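Local coordinates for protein fatty acid synthase 1, isoform A (Drosophila melanogaster, PDB 6FN6) that probably makes long-chain saturated fatty acids from acetyl-CoA and malonyl-CoA with NADPH, this part holding its dehydratase, enoylreductase and ketoreductase regions, at residues 579-584 and 875-880; 570-575 and 637-642; 608-613 and 889-894. All coordinates share one frame; numbering follows the deposited sequence.

Contact 1 (579-584 and 875-880); sequences DLASLK and QVEQAF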
ATOM      1  N   ASP A 579      27.306 -16.216  14.654  1.00111.53           N
ATOM      2  CA  ASP A 579      28.404 -15.659  15.442  1.00106.22           C
ATOM      3  C   ASP A 579      29.374 -14.849  14.577  1.00 97.25           C
ATOM      4  O   ASP A 579      29.932 -15.365  13.610  1.00 91.93           O
ATOM      5  CB  ASP A 579      29.152 -16.781  16.167  1.00104.80           C
ATOM      6  CG  ASP A 579      30.091 -16.261  17.240  1.00104.35           C
ATOM      7  OD1 ASP A 579      30.390 -15.049  17.239  1.00105.02           O
ATOM      8  OD2 ASP A 579      30.522 -17.065  18.092  1.00102.84           O
ATOM      9  N   LEU A 580      29.572 -13.579  14.930  1.00 73.15           N
ATOM     10  CA  LEU A 580      30.464 -12.701  14.173  1.00 69.16           C
ATOM     11  C   LEU A 580      31.933 -12.979  14.496  1.00 64.25           C
ATOM     12  O   LEU A 580      32.831 -12.496  13.806  1.00 62.20           O
ATOM     13  CB  LEU A 580      30.141 -11.229  14.448  1.00 73.27           C
ATOM     14  CG  LEU A 580      29.050 -10.613  13.567  1.00 77.96           C
ATOM     15  CD1 LEU A 580      27.750 -11.405  13.655  1.00 80.19           C
ATOM     16  CD2 LEU A 580      28.821  -9.153  13.930  1.00 82.25           C
ATOM     17  N   ALA A 581      32.173 -13.756  15.547  1.00 65.42           N
ATOM     18  CA  ALA A 581      33.525 -14.181  15.885  1.00 60.40           C
ATOM     19  C   ALA A 581      34.058 -15.108  14.793  1.00 56.68           C
ATOM     20  O   ALA A 581      35.260 -15.366  14.710  1.00 54.41           O
ATOM     21  CB  ALA A 581      33.547 -14.874  17.237  1.00 61.82           C
ATOM     22  N   SER A 582      33.149 -15.614  13.965  1.00 55.23           N
ATOM     23  CA  SER A 582      33.497 -16.543  12.900  1.00 54.90           C
ATOM     24  C   SER A 582      34.168 -15.837  11.721  1.00 54.63           C
ATOM     25  O   SER A 582      34.690 -16.491  10.816  1.00 54.46           O
ATOM     26  CB  SER A 582      32.246 -17.281  12.424  1.00 54.11           C
ATOM     27  OG  SER A 582      31.273 -16.374  11.943  1.00 54.34           O
ATOM     28  N   LEU A 583      34.138 -14.507  11.715  1.00 51.39           N
ATOM     29  CA  LEU A 583      34.780 -13.742  10.649  1.00 50.22           C
ATOM     30  C   LEU A 583      36.288 -13.963  10.663  1.00 49.99           C
ATOM     31  O   LEU A 583      36.975 -13.570  11.605  1.00 49.73           O
ATOM     32  CB  LEU A 583      34.470 -12.251  10.789  1.00 48.81           C
ATOM     33  CG  LEU A 583      33.046 -11.830  10.423  1.00 45.11           C
ATOM     34  CD1 LEU A 583      32.738 -10.446  10.964  1.00 47.38           C
ATOM     35  CD2 LEU A 583      32.857 -11.868   8.915  1.00 41.18           C
ATOM     36  N   LYS A 584      36.799 -14.599   9.614  1.00 54.98           N
ATOM     37  CA  LYS A 584      38.223 -14.889   9.529  1.00 57.91           C
ATOM     38  C   LYS A 584      38.715 -14.794   8.085  1.00 51.16           C
ATOM     39  O   LYS A 584      37.940 -14.950   7.143  1.00 48.82           O
ATOM     40  CB  LYS A 584      38.519 -16.287  10.087  1.00 69.82           C
ATOM     41  CG  LYS A 584      38.264 -16.444  11.585  1.00 82.07           C
ATOM     42  CD  LYS A 584      38.711 -17.817  12.079  1.00 88.55           C
ATOM     43  CE  LYS A 584      38.592 -17.955  13.592  1.00 93.83           C
ATOM     44  NZ  LYS A 584      37.178 -18.069  14.049  1.00 96.39           N
ATOM     45  N   GLN A 875      41.306  -6.653  13.237  1.00 68.16           N
ATOM     46  CA  GLN A 875      40.139  -6.171  13.969  1.00 68.78           C
ATOM     47  C   GLN A 875      38.864  -6.197  13.125  1.00 63.45           C
ATOM     48  O   GLN A 875      38.027  -5.298  13.237  1.00 64.14           O
ATOM     49  CB  GLN A 875      40.388  -4.747  14.464  1.00 76.50           C
ATOM     50  CG  GLN A 875      41.620  -4.586  15.337  1.00 82.21           C
ATOM     51  CD  GLN A 875      42.109  -3.151  15.382  1.00 86.06           C
ATOM     52  OE1 GLN A 875      41.674  -2.309  14.595  1.00 85.59           O
ATOM     53  NE2 GLN A 875      43.026  -2.867  16.298  1.00 89.23           N
ATOM     54  N   VAL A 876      38.712  -7.218  12.286  1.00 49.97           N
ATOM     55  CA  VAL A 876      37.535  -7.318  11.428  1.00 43.60           C
ATOM     56  C   VAL A 876      36.281  -7.567  12.259  1.00 47.02           C
ATOM     57  O   VAL A 876      35.222  -7.012  11.972  1.00 44.72           O
ATOM     58  CB  VAL A 876      37.718  -8.418  10.364  1.00 40.57           C
ATOM     59  CG1 VAL A 876      36.473  -8.540   9.489  1.00 39.15           C
ATOM     60  CG2 VAL A 876      38.936  -8.127   9.511  1.00 41.09           C
ATOM     61  N   GLU A 877      36.399  -8.411  13.280  1.00 60.00           N
ATOM     62  CA  GLU A 877      35.270  -8.703  14.158  1.00 68.01           C
ATOM     63  C   GLU A 877      34.763  -7.409  14.785  1.00 69.92           C
ATOM     64  O   GLU A 877      33.582  -7.075  14.685  1.00 62.41           O
ATOM     65  CB  GLU A 877      35.663  -9.711  15.244  1.00 76.99           C
ATOM     66  CG  GLU A 877      34.553 -10.015  16.246  1.00 82.40           C
ATOM     67  CD  GLU A 877      35.004 -10.950  17.353  1.00 86.62           C
ATOM     68  OE1 GLU A 877      36.040 -11.627  17.179  1.00 88.33           O
ATOM     69  OE2 GLU A 877      34.321 -11.011  18.398  1.00 87.99           O
ATOM     70  N   GLN A 878      35.672  -6.679  15.423  1.00 65.37           N
ATOM     71  CA  GLN A 878      35.318  -5.450  16.119  1.00 69.08           C
ATOM     72  C   GLN A 878      34.753  -4.436  15.133  1.00 61.59           C
ATOM     73  O   GLN A 878      33.857  -3.661  15.469  1.00 57.80           O
ATOM     74  CB  GLN A 878      36.537  -4.871  16.839  1.00 83.94           C
ATOM     75  CG  GLN A 878      37.118  -5.783  17.911  1.00 97.58           C
ATOM     76  CD  GLN A 878      36.099  -6.180  18.963  1.00109.18           C
ATOM     77  OE1 GLN A 878      35.355  -5.341  19.472  1.00114.50           O
ATOM     78  NE2 GLN A 878      36.057  -7.467  19.291  1.00112.29           N
ATOM     79  N   ALA A 879      35.281  -4.448  13.913  1.00 58.95           N
ATOM     80  CA  ALA A 879      34.807  -3.554  12.864  1.00 59.07           C
ATOM     81  C   ALA A 879      33.326  -3.791  12.578  1.00 59.31           C
ATOM     82  O   ALA A 879      32.539  -2.846  12.514  1.00 61.29           O
ATOM     83  CB  ALA A 879      35.629  -3.738  11.600  1.00 58.64           C
ATOM     84  N   PHE A 880      32.952  -5.056  12.408  1.00 64.70           N
ATOM     85  CA  PHE A 880      31.563  -5.417  12.140  1.00 64.33           C
ATOM     86  C   PHE A 880      30.649  -5.122  13.324  1.00 68.57           C
ATOM     87  O   PHE A 880      29.597  -4.506  13.161  1.00 69.01           O
ATOM     88  CB  PHE A 880      31.458  -6.900  11.772  1.00 58.27           C
ATOM     89  CG  PHE A 880      31.634  -7.172  10.307  1.00 50.27           C
ATOM     90  CD1 PHE A 880      32.888  -7.140   9.724  1.00 48.71           C
ATOM     91  CD2 PHE A 880      30.539  -7.464   9.513  1.00 46.20           C
ATOM     92  CE1 PHE A 880      33.043  -7.392   8.374  1.00 45.03           C
ATOM     93  CE2 PHE A 880      30.689  -7.717   8.166  1.00 42.97           C
ATOM     94  CZ  PHE A 880      31.942  -7.681   7.595  1.00 42.82           C
TER

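Contact 2 (570-575 and 637-642); sequences AYVNAL and CVLGLE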
ATOM      1  N   ALA A 570      44.035 -13.718   0.133  1.00 39.08           N
ATOM      2  CA  ALA A 570      42.991 -14.182   1.030  1.00 36.44           C
ATOM      3  C   ALA A 570      41.760 -13.290   0.966  1.00 36.52           C
ATOM      4  O   ALA A 570      41.807 -12.171   0.454  1.00 35.64           O
ATOM      5  CB  ALA A 570      43.517 -14.244   2.455  1.00 36.48           C
ATOM      6  N   TYR A 571      40.651 -13.810   1.477  1.00 39.93           N
ATOM      7  CA  TYR A 571      39.420 -13.042   1.581  1.00 41.04           C
ATOM      8  C   TYR A 571      38.808 -13.305   2.948  1.00 44.47           C
ATOM      9  O   TYR A 571      39.211 -14.239   3.644  1.00 45.96           O
ATOM     10  CB  TYR A 571      38.440 -13.415   0.462  1.00 38.27           C
ATOM     11  CG  TYR A 571      37.873 -14.808   0.590  1.00 37.63           C
ATOM     12  CD1 TYR A 571      38.571 -15.911   0.111  1.00 38.41           C
ATOM     13  CD2 TYR A 571      36.642 -15.022   1.190  1.00 37.70           C
ATOM     14  CE1 TYR A 571      38.057 -17.190   0.229  1.00 38.60           C
ATOM     15  CE2 TYR A 571      36.120 -16.296   1.311  1.00 39.94           C
ATOM     16  CZ  TYR A 571      36.832 -17.376   0.830  1.00 38.46           C
ATOM     17  OH  TYR A 571      36.314 -18.647   0.948  1.00 39.25           O
ATOM     18  N   VAL A 572      37.843 -12.479   3.333  1.00 43.93           N
ATOM     19  CA  VAL A 572      37.184 -12.626   4.621  1.00 43.59           C
ATOM     20  C   VAL A 572      35.901 -13.416   4.428  1.00 41.55           C
ATOM     21  O   VAL A 572      35.185 -13.221   3.444  1.00 39.75           O
ATOM     22  CB  VAL A 572      36.914 -11.258   5.272  1.00 41.74           C
ATOM     23  CG1 VAL A 572      36.153 -11.419   6.588  1.00 40.83           C
ATOM     24  CG2 VAL A 572      38.223 -10.516   5.498  1.00 39.06           C
ATOM     25  N   ASN A 573      35.617 -14.309   5.368  1.00 43.51           N
ATOM     26  CA  ASN A 573      34.418 -15.126   5.301  1.00 52.26           C
ATOM     27  C   ASN A 573      33.814 -15.314   6.684  1.00 52.67           C
ATOM     28  O   ASN A 573      34.533 -15.449   7.674  1.00 48.51           O
ATOM     29  CB  ASN A 573      34.739 -16.488   4.684  1.00 60.13           C
ATOM     30  CG  ASN A 573      33.498 -17.323   4.432  1.00 66.51           C
ATOM     31  OD1 ASN A 573      32.394 -16.794   4.299  1.00 68.39           O
ATOM     32  ND2 ASN A 573      33.675 -18.638   4.371  1.00 67.35           N
ATOM     33  N   ALA A 574      32.486 -15.309   6.742  1.00 59.41           N
ATOM     34  CA  ALA A 574      31.767 -15.634   7.965  1.00 59.03           C
ATOM     35  C   ALA A 574      31.400 -17.111   7.935  1.00 59.51           C
ATOM     36  O   ALA A 574      30.482 -17.512   7.219  1.00 61.14           O
ATOM     37  CB  ALA A 574      30.526 -14.770   8.103  1.00 59.11           C
ATOM     38  N   LEU A 575      32.123 -17.918   8.704  1.00 60.54           N
ATOM     39  CA  LEU A 575      31.946 -19.367   8.666  1.00 60.28           C
ATOM     40  C   LEU A 575      30.571 -19.799   9.180  1.00 66.12           C
ATOM     41  O   LEU A 575      29.890 -20.607   8.547  1.00 65.20           O
ATOM     42  CB  LEU A 575      33.047 -20.038   9.486  1.00 58.19           C
ATOM     43  CG  LEU A 575      34.475 -19.617   9.118  1.00 54.46           C
ATOM     44  CD1 LEU A 575      35.499 -20.404   9.924  1.00 54.38           C
ATOM     45  CD2 LEU A 575      34.740 -19.761   7.621  1.00 53.62           C
ATOM     46  N   CYS A 637      33.241 -16.351  -1.352  1.00 54.13           N
ATOM     47  CA  CYS A 637      33.741 -14.987  -1.213  1.00 45.96           C
ATOM     48  C   CYS A 637      32.710 -13.987  -1.733  1.00 48.77           C
ATOM     49  O   CYS A 637      32.586 -13.795  -2.940  1.00 49.86           O
ATOM     50  CB  CYS A 637      35.064 -14.834  -1.968  1.00 42.70           C
ATOM     51  SG  CYS A 637      35.634 -13.132  -2.207  1.00 38.99           S
ATOM     52  N   VAL A 638      31.953 -13.376  -0.824  1.00 57.66           N
ATOM     53  CA  VAL A 638      30.872 -12.473  -1.218  1.00 57.19           C
ATOM     54  C   VAL A 638      30.944 -11.104  -0.538  1.00 55.79           C
ATOM     55  O   VAL A 638      30.307 -10.154  -0.987  1.00 59.16           O
ATOM     56  CB  VAL A 638      29.503 -13.125  -0.939  1.00 55.50           C
ATOM     57  CG1 VAL A 638      29.327 -14.362  -1.793  1.00 57.25           C
ATOM     58  CG2 VAL A 638      29.369 -13.483   0.535  1.00 55.57           C
ATOM     59  N   LEU A 639      31.709 -10.999   0.542  1.00 40.52           N
ATOM     60  CA  LEU A 639      31.788  -9.750   1.290  1.00 38.74           C
ATOM     61  C   LEU A 639      32.610  -8.715   0.525  1.00 36.12           C
ATOM     62  O   LEU A 639      33.500  -9.071  -0.247  1.00 35.91           O
ATOM     63  CB  LEU A 639      32.398  -9.999   2.672  1.00 40.75           C
ATOM     64  CG  LEU A 639      31.640 -10.990   3.565  1.00 41.58           C
ATOM     65  CD1 LEU A 639      32.441 -11.310   4.822  1.00 43.80           C
ATOM     66  CD2 LEU A 639      30.254 -10.479   3.927  1.00 39.45           C
ATOM     67  N   GLY A 640      32.308  -7.435   0.732  1.00 47.07           N
ATOM     68  CA  GLY A 640      33.061  -6.370   0.092  1.00 46.05           C
ATOM     69  C   GLY A 640      32.369  -5.795  -1.127  1.00 45.55           C
ATOM     70  O   GLY A 640      32.327  -6.433  -2.178  1.00 44.68           O
ATOM     71  N   LEU A 641      31.834  -4.584  -0.990  1.00 47.98           N
ATOM     72  CA  LEU A 641      31.073  -3.962  -2.065  1.00 51.13           C
ATOM     73  C   LEU A 641      31.887  -2.899  -2.801  1.00 44.56           C
ATOM     74  O   LEU A 641      31.593  -2.559  -3.948  1.00 44.66           O
ATOM     75  CB  LEU A 641      29.800  -3.337  -1.500  1.00 53.84           C
ATOM     76  CG  LEU A 641      28.642  -4.298  -1.212  1.00 57.18           C
ATOM     77  CD1 LEU A 641      27.561  -3.570  -0.437  1.00 57.45           C
ATOM     78  CD2 LEU A 641      28.075  -4.906  -2.483  1.00 58.43           C
ATOM     79  N   GLU A 642      32.906  -2.371  -2.132  1.00 46.35           N
ATOM     80  CA  GLU A 642      33.740  -1.319  -2.703  1.00 44.65           C
ATOM     81  C   GLU A 642      35.131  -1.345  -2.088  1.00 45.11           C
ATOM     82  O   GLU A 642      35.358  -2.016  -1.081  1.00 45.89           O
ATOM     83  CB  GLU A 642      33.094   0.050  -2.482  1.00 44.78           C
ATOM     84  CG  GLU A 642      32.938   0.419  -1.013  1.00 46.47           C
ATOM     85  CD  GLU A 642      32.149   1.696  -0.801  1.00 46.82           C
ATOM     86  OE1 GLU A 642      32.286   2.632  -1.617  1.00 46.42           O
ATOM     87  OE2 GLU A 642      31.391   1.765   0.189  1.00 48.20           O
TER
HETATM   88  O   HOH W   1      33.960 -12.623   1.363  1.00 38.43           O

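Contact 3 (608-613 and 889-894); sequences YAPINF and IGKVVI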
ATOM      1  N   TYR A 608      42.067  -0.410   1.058  1.00 43.65           N
ATOM      2  CA  TYR A 608      40.982  -0.078   1.970  1.00 43.24           C
ATOM      3  C   TYR A 608      39.670  -0.673   1.477  1.00 41.58           C
ATOM      4  O   TYR A 608      39.273  -0.457   0.333  1.00 41.29           O
ATOM      5  CB  TYR A 608      40.861   1.440   2.113  1.00 44.67           C
ATOM      6  CG  TYR A 608      42.000   2.044   2.903  1.00 46.88           C
ATOM      7  CD1 TYR A 608      43.181   2.416   2.278  1.00 48.96           C
ATOM      8  CD2 TYR A 608      41.901   2.221   4.276  1.00 50.54           C
ATOM      9  CE1 TYR A 608      44.226   2.957   2.994  1.00 53.56           C
ATOM     10  CE2 TYR A 608      42.941   2.763   5.001  1.00 54.66           C
ATOM     11  CZ  TYR A 608      44.102   3.128   4.356  1.00 55.93           C
ATOM     12  OH  TYR A 608      45.143   3.667   5.077  1.00 58.70           O
ATOM     13  N   ALA A 609      39.012  -1.441   2.341  1.00 42.37           N
ATOM     14  CA  ALA A 609      37.728  -2.049   2.014  1.00 41.35           C
ATOM     15  C   ALA A 609      36.700  -1.668   3.073  1.00 45.10           C
ATOM     16  O   ALA A 609      36.787  -2.125   4.214  1.00 46.05           O
ATOM     17  CB  ALA A 609      37.859  -3.562   1.920  1.00 39.84           C
ATOM     18  N   PRO A 610      35.729  -0.818   2.707  1.00 45.62           N
ATOM     19  CA  PRO A 610      34.670  -0.476   3.663  1.00 47.13           C
ATOM     20  C   PRO A 610      33.633  -1.575   3.860  1.00 47.77           C
ATOM     21  O   PRO A 610      33.381  -2.366   2.949  1.00 44.32           O
ATOM     22  CB  PRO A 610      34.012   0.758   3.034  1.00 45.19           C
ATOM     23  CG  PRO A 610      35.006   1.289   2.074  1.00 43.35           C
ATOM     24  CD  PRO A 610      35.735   0.098   1.554  1.00 43.89           C
ATOM     25  N   ILE A 611      33.038  -1.617   5.048  1.00 48.39           N
ATOM     26  CA  ILE A 611      31.894  -2.480   5.297  1.00 50.71           C
ATOM     27  C   ILE A 611      30.619  -1.677   5.079  1.00 50.27           C
ATOM     28  O   ILE A 611      30.519  -0.525   5.505  1.00 50.53           O
ATOM     29  CB  ILE A 611      31.919  -3.078   6.715  1.00 52.67           C
ATOM     30  CG1 ILE A 611      33.243  -3.787   6.988  1.00 53.77           C
ATOM     31  CG2 ILE A 611      30.766  -4.048   6.907  1.00 52.59           C
ATOM     32  CD1 ILE A 611      34.103  -3.080   7.999  1.00 57.54           C
ATOM     33  N   ASN A 612      29.650  -2.292   4.414  1.00 58.33           N
ATOM     34  CA  ASN A 612      28.342  -1.686   4.233  1.00 59.54           C
ATOM     35  C   ASN A 612      27.302  -2.544   4.943  1.00 62.51           C
ATOM     36  O   ASN A 612      27.589  -3.679   5.319  1.00 63.91           O
ATOM     37  CB  ASN A 612      28.016  -1.543   2.749  1.00 58.58           C
ATOM     38  CG  ASN A 612      28.792  -0.417   2.089  1.00 57.00           C
ATOM     39  OD1 ASN A 612      28.385   0.744   2.141  1.00 58.05           O
ATOM     40  ND2 ASN A 612      29.914  -0.756   1.466  1.00 54.57           N
ATOM     41  N   PHE A 613      26.105  -2.003   5.136  1.00 55.05           N
ATOM     42  CA  PHE A 613      25.066  -2.715   5.871  1.00 59.93           C
ATOM     43  C   PHE A 613      24.774  -4.078   5.242  1.00 61.08           C
ATOM     44  O   PHE A 613      24.459  -5.035   5.948  1.00 61.23           O
ATOM     45  CB  PHE A 613      23.785  -1.878   5.946  1.00 63.60           C
ATOM     46  CG  PHE A 613      23.831  -0.790   6.985  1.00 70.70           C
ATOM     47  CD1 PHE A 613      24.025  -1.102   8.322  1.00 76.20           C
ATOM     48  CD2 PHE A 613      23.677   0.541   6.629  1.00 73.15           C
ATOM     49  CE1 PHE A 613      24.066  -0.107   9.284  1.00 80.34           C
ATOM     50  CE2 PHE A 613      23.718   1.540   7.588  1.00 77.02           C
ATOM     51  CZ  PHE A 613      23.913   1.214   8.916  1.00 79.90           C
ATOM     52  N   ILE A 889      29.544   7.214  12.918  1.00 60.96           N
ATOM     53  CA  ILE A 889      29.189   8.276  11.991  1.00 57.61           C
ATOM     54  C   ILE A 889      30.135   8.216  10.803  1.00 55.39           C
ATOM     55  O   ILE A 889      31.348   8.339  10.958  1.00 55.15           O
ATOM     56  CB  ILE A 889      29.237   9.659  12.679  1.00 62.28           C
ATOM     57  CG1 ILE A 889      28.145   9.751  13.748  1.00 65.02           C
ATOM     58  CG2 ILE A 889      29.100  10.791  11.648  1.00 62.75           C
ATOM     59  CD1 ILE A 889      28.138  11.059  14.526  1.00 69.69           C
ATOM     60  N   GLY A 890      29.571   8.016   9.618  1.00 71.66           N
ATOM     61  CA  GLY A 890      30.364   7.925   8.407  1.00 72.12           C
ATOM     62  C   GLY A 890      30.599   6.494   7.973  1.00 70.31           C
ATOM     63  O   GLY A 890      29.770   5.616   8.220  1.00 73.27           O
ATOM     64  N   LYS A 891      31.732   6.259   7.322  1.00 54.88           N
ATOM     65  CA  LYS A 891      32.032   4.944   6.768  1.00 49.82           C
ATOM     66  C   LYS A 891      32.992   4.147   7.648  1.00 49.19           C
ATOM     67  O   LYS A 891      33.977   4.683   8.156  1.00 50.20           O
ATOM     68  CB  LYS A 891      32.621   5.088   5.364  1.00 49.64           C
ATOM     69  CG  LYS A 891      32.529   3.829   4.516  1.00 49.18           C
ATOM     70  CD  LYS A 891      31.082   3.405   4.315  1.00 50.91           C
ATOM     71  CE  LYS A 891      30.800   2.997   2.880  1.00 51.53           C
ATOM     72  NZ  LYS A 891      29.346   2.762   2.653  1.00 52.17           N
ATOM     73  N   VAL A 892      32.694   2.861   7.813  1.00 46.01           N
ATOM     74  CA  VAL A 892      33.570   1.940   8.528  1.00 46.07           C
ATOM     75  C   VAL A 892      34.500   1.273   7.523  1.00 46.42           C
ATOM     76  O   VAL A 892      34.037   0.622   6.588  1.00 45.48           O
ATOM     77  CB  VAL A 892      32.749   0.889   9.307  1.00 44.84           C
ATOM     78  CG1 VAL A 892      33.661  -0.057  10.082  1.00 45.10           C
ATOM     79  CG2 VAL A 892      31.762   1.571  10.245  1.00 45.30           C
ATOM     80  N   VAL A 893      35.808   1.425   7.721  1.00 61.85           N
ATOM     81  CA  VAL A 893      36.784   0.947   6.743  1.00 61.59           C
ATOM     82  C   VAL A 893      37.813  -0.003   7.357  1.00 63.04           C
ATOM     83  O   VAL A 893      38.296   0.213   8.468  1.00 64.50           O
ATOM     84  CB  VAL A 893      37.501   2.130   6.064  1.00 60.96           C
ATOM     85  CG1 VAL A 893      38.314   1.643   4.869  1.00 58.85           C
ATOM     86  CG2 VAL A 893      36.497   3.198   5.640  1.00 60.72           C
ATOM     87  N   ILE A 894      38.150  -1.055   6.614  1.00 45.52           N
ATOM     88  CA  ILE A 894      39.195  -1.988   7.030  1.00 45.58           C
ATOM     89  C   ILE A 894      40.486  -1.692   6.281  1.00 46.68           C
ATOM     90  O   ILE A 894      40.517  -1.677   5.050  1.00 46.31           O
ATOM     91  CB  ILE A 894      38.762  -3.448   6.820  1.00 43.71           C
ATOM     92  CG1 ILE A 894      37.677  -3.817   7.828  1.00 42.98           C
ATOM     93  CG2 ILE A 894      39.959  -4.391   6.974  1.00 43.82           C
ATOM     94  CD1 ILE A 894      37.028  -5.157   7.577  1.00 41.20           C
TER

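Contact 1 (579-584 and 875-880)
In the enoylreductase, a medium-chain dehydrogenase/reductase fold, L583 and F880 join a β-hairpin to a helix. L583 starts the second hairpin strand, 583-587, and F880 lies on helix 876-885, for which Q875 is the N-cap residue. The branch that makes the join is CD1 of L583. It sits over one face of the F880 ring, displaced toward the rim, with L583 CD1 3.8 Å from the ring centroid and 23° off the ring normal, a CH-pi contact. The same methyl comes within 3.5 Å of F880 CG, and the two side chains cross at about a right angle. L580, three residues earlier, approaches the root of the phenylalanine instead, its CD2 4.1 Å from F880 CB. Beside the leucine, V876 adds a looser apolar touch, CG1 lying 4.4 Å from L583 CB.

E877 contributes through the length of its chain. With CG anti to the backbone N (chi1 177°) and the chain extended beyond it, the carboxylate is laid alongside A581, where OE1 is 3.8 Å from A581 CA, while E877 CG passes 3.9 Å from L580 O. The turn it lies against is shaped by D579: A581 N donates to D579 OD1 (2.8 Å, 161° at the hydrogen), an Asx turn in which the oxygen is met from above the carboxylate plane.

The chemistry thus divides into an apolar half, built on L583, L580, V876 and F880, and an acidic side. There D579 OD1 and E877 OE2 stand 5.8 Å apart; both form long, weak ion pairs with R881, whose guanidinium probably offsets the repulsion between the two like charges.

Contact 2 (570-575 and 637-642)
V572 and N573 lie on strand 570-574, facing an irregular loop that leads into strand 642-646; V572 CA lies 7.0 Å from L639 CA and N573 CA 6.6 Å from C637 CA. The loop therefore flanks the β-hairpin formed by strands 570-574 and 583-587 without joining it as a further strand. A water spans the gap: it donates to V572 O and accepts from L639 N at 2.9 Å, giving both backbone groups a partner.

On one side of this bridge, C637 packs on Y571. Its CB lies over one face of the ring, offset toward the rim, 3.7 Å from the centroid of Y571 and 19° off the normal. The sulfur follows obliquely, with C637 SG 4.5 Å from that centroid. Y571 CG sits between the backbone N and the carbonyl carbon (chi1 69°), which brings the ring to the side of C637, and chi2 of -84° turns its face to C637 CB. D636, A663 and R918 also touch this tyrosine.

L639 works on the strand itself, crossing V572 at about a right angle. A single methyl, L639 CD1, reaches both V572 CG1 at 4.1 Å and the carbonyl oxygen V572 O at 3.6 Å.

Contact 3 (608-613 and 889-894)
I611 lays its CD1 methyl over the end of I894, 3.6 Å from I894 CD1, and the same methyl meets V892 CG1 at 3.7 Å. Its CG1 is anti to the carbonyl carbon (chi1 -54°), and from there CD1 swings back across to the partner strand, although the root of the side chain points to the face of the sheet. I611, V892 and I894 thus form an apolar patch on one face, which A609 shares.

Beneath it, strands 608-611 and 891-894 run antiparallel with a strong twist, 137° between their directions. A609 and I894 are a hydrogen-bonded pair: A609 N donates to I894 O at 3.1 Å (169°, in the carbonyl plane), and I894 N returns to A609 O at 3.0 Å, approaching from above that carbonyl's plane. I611 N adds a third bond, to V892 O at 2.9 Å, nearly head-on to the carbonyl. Between them P610 faces V893 as a non-hydrogen-bonded pair, a position where proline's missing N-H costs no bond between the strands.

On the opposite face, V893 CG1 touches the edge of the Y608 ring near its plane, 3.7 Å from Y608 CD2. Farther along, the bent K891 chain passes P610, with K891 CG 3.7 Å from P610 CB.

Strand 891-895 is also paired in parallel with 868-872, and helix 876-885 connects those two in a β-α-β unit; this helix lies against the isoleucine face, with V876 on I894 and A879 and F880 on I611. Helix 682-685 touches Y608 through M682 and E683, while the backbone of Y608 bonds on to A644 of strand 642-646.

In the fold
The three contacts lie side by side in the enoylreductase, centres 11 to 14 Å apart, away from the predicted dehydratase residues H24 and D175. Contacts 1 and 2 share the hairpin, whose strands are tied by a probable hydrogen bond from N573 N to K584 O, 3.0 Å. Helix 876-885 joins contacts 1 and 3: L583 of the hairpin packs on F880 and V876, while I894 and I611 of the larger sheet pack on V876, A879 and F880, with V876 CG1 3.9 Å from I894 CD1. Contacts 2 and 3 meet at E642, whose OE2 probably accepts from N612 ND2 at 3.2 Å. Along the chain the segments of every pair of contacts interleave.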